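PDB 2B1X: naphthalene dioxygenase large subunit from Rhodococcus sp., which forms the large subunit of a Rieske-type non-haem iron oxygenase and carries a [2Fe-2S] cluster and an iron(III) ion in separate domains. Local coordinates for residues F156-D160 against P161-S165. Numbering follows the deposited sequence.
Sequences FGSLD and PHADS
D160 touches both H162 and A163 as the chain turns after strand 154-158. Its CG lies anti to the backbone N (chi1 178°), beside its own carbonyl carbon. This folds the carboxylate forward over the turn. D160 OD1 then accepts from the backbone N of H162 at 2.9 Å. The donor comes from above the carboxylate plane, 55° out of it. A longer bond closes the turn, with A163 N 3.3 Å from D160 O. That N-H also stands well above the carbonyl plane. N147 ND2 donates to the same D160 O, so two donors share this oxygen of the buried D160.

On the inner side the methyl of A163 points back toward the strand end, its CB 3.4 Å from D160 O and 3.8 Å from S158 OG. S158 OG accepts from D160 N at 3.1 Å and also hydrogen-bonds H44 O. N147 of strand 147-151 touches S158 and A163.

The outer side is looser and exposed. Of the H162 side chain, CB comes nearest D160 OD1, at 3.6 Å. P161 CG lies over one face of the imidazole, offset toward its rim.

The segment leads toward helix 166-170, which S165 N-caps through a bond from D168 N to its OG. The bonds before it make an ST turn at S158, then a type I beta turn from D160 to A163 with an Asx turn at D160.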
loop_
_atom_site.group_PDB
_atom_site.type_symbol
_atom_site.label_atom_id
_atom_site.label_comp_id
_atom_site.label_asym_id
_atom_site.label_seq_id
_atom_site.Cartn_x
_atom_site.Cartn_y
_atom_site.Cartn_z
ATOM N N PHE A 156 12.970 6.540 30.059
ATOM C CA PHE A 156 13.148 5.288 29.329
ATOM C C PHE A 156 12.253 4.196 29.886
ATOM O O PHE A 156 11.923 4.202 31.089
ATOM C CB PHE A 156 14.572 4.769 29.480
ATOM C CG PHE A 156 15.611 5.584 28.792
ATOM C CD1 PHE A 156 16.103 6.758 29.387
ATOM C CD2 PHE A 156 16.203 5.117 27.617
ATOM C CE1 PHE A 156 17.115 7.480 28.783
ATOM C CE2 PHE A 156 17.216 5.837 26.998
ATOM C CZ PHE A 156 17.675 7.038 27.580
ATOM N N GLY A 157 11.924 3.229 29.025
ATOM C CA GLY A 157 11.233 2.035 29.458
ATOM C C GLY A 157 11.845 0.778 28.908
ATOM O O GLY A 157 12.519 0.770 27.846
ATOM N N SER A 158 11.651 -0.298 29.644
ATOM C CA SER A 158 12.079 -1.608 29.181
ATOM C C SER A 158 10.924 -2.583 29.378
ATOM O O SER A 158 10.183 -2.510 30.372
ATOM C CB SER A 158 13.344 -2.090 29.910
ATOM O OG SER A 158 13.528 -3.485 29.684
ATOM N N LEU A 159 10.774 -3.489 28.426
ATOM C CA LEU A 159 9.744 -4.520 28.509
ATOM C C LEU A 159 10.115 -5.682 29.447
ATOM O O LEU A 159 9.287 -6.579 29.701
ATOM C CB LEU A 159 9.451 -5.037 27.093
ATOM C CG LEU A 159 8.213 -4.475 26.388
ATOM C CD1 LEU A 159 7.556 -3.215 27.034
ATOM C CD2 LEU A 159 8.397 -4.335 24.879
ATOM N N ASP A 160 11.359 -5.677 29.929
ATOM C CA ASP A 160 11.923 -6.774 30.707
ATOM C C ASP A 160 11.904 -6.405 32.203
ATOM O O ASP A 160 12.566 -5.444 32.629
ATOM C CB ASP A 160 13.344 -7.063 30.201
ATOM C CG ASP A 160 14.053 -8.175 30.973
ATOM O OD1 ASP A 160 13.465 -8.815 31.882
ATOM O OD2 ASP A 160 15.219 -8.485 30.690
ATOM N N PRO A 161 11.092 -7.109 32.983
ATOM C CA PRO A 161 10.984 -6.826 34.416
ATOM C C PRO A 161 12.294 -7.074 35.153
ATOM O O PRO A 161 12.495 -6.483 36.217
ATOM C CB PRO A 161 9.866 -7.783 34.892
ATOM C CG PRO A 161 9.708 -8.756 33.851
ATOM C CD PRO A 161 10.196 -8.193 32.564
ATOM N N HIS A 162 13.180 -7.884 34.570
ATOM C CA HIS A 162 14.448 -8.266 35.208
ATOM C C HIS A 162 15.665 -7.547 34.599
ATOM O O HIS A 162 16.800 -7.955 34.819
ATOM C CB HIS A 162 14.645 -9.787 35.144
ATOM C CG HIS A 162 13.486 -10.565 35.669
ATOM N ND1 HIS A 162 13.049 -10.458 36.972
ATOM C CD2 HIS A 162 12.649 -11.441 35.062
ATOM C CE1 HIS A 162 12.004 -11.242 37.151
ATOM N NE2 HIS A 162 11.736 -11.847 36.006
ATOM N N ALA A 163 15.412 -6.479 33.849
ATOM C CA ALA A 163 16.466 -5.669 33.272
ATOM C C ALA A 163 17.377 -5.103 34.360
ATOM O O ALA A 163 16.947 -4.866 35.503
ATOM C CB ALA A 163 15.878 -4.553 32.472
ATOM N N ASP A 164 18.633 -4.878 33.993
ATOM C CA ASP A 164 19.523 -4.085 34.827
ATOM C C ASP A 164 18.920 -2.696 34.938
ATOM O O ASP A 164 18.194 -2.253 34.033
ATOM C CB ASP A 164 20.924 -3.979 34.191
ATOM C CG ASP A 164 21.685 -5.292 34.239
ATOM O OD1 ASP A 164 21.509 -6.034 35.236
ATOM O OD2 ASP A 164 22.470 -5.668 33.325
ATOM N N SER A 165 19.208 -2.007 36.033
ATOM C CA SER A 165 18.669 -0.670 36.223
ATOM C C SER A 165 19.129 0.243 35.096
ATOM O O SER A 165 20.216 0.057 34.541
ATOM C CB SER A 165 19.092 -0.113 37.579
ATOM O OG SER A 165 20.413 0.385 37.545
#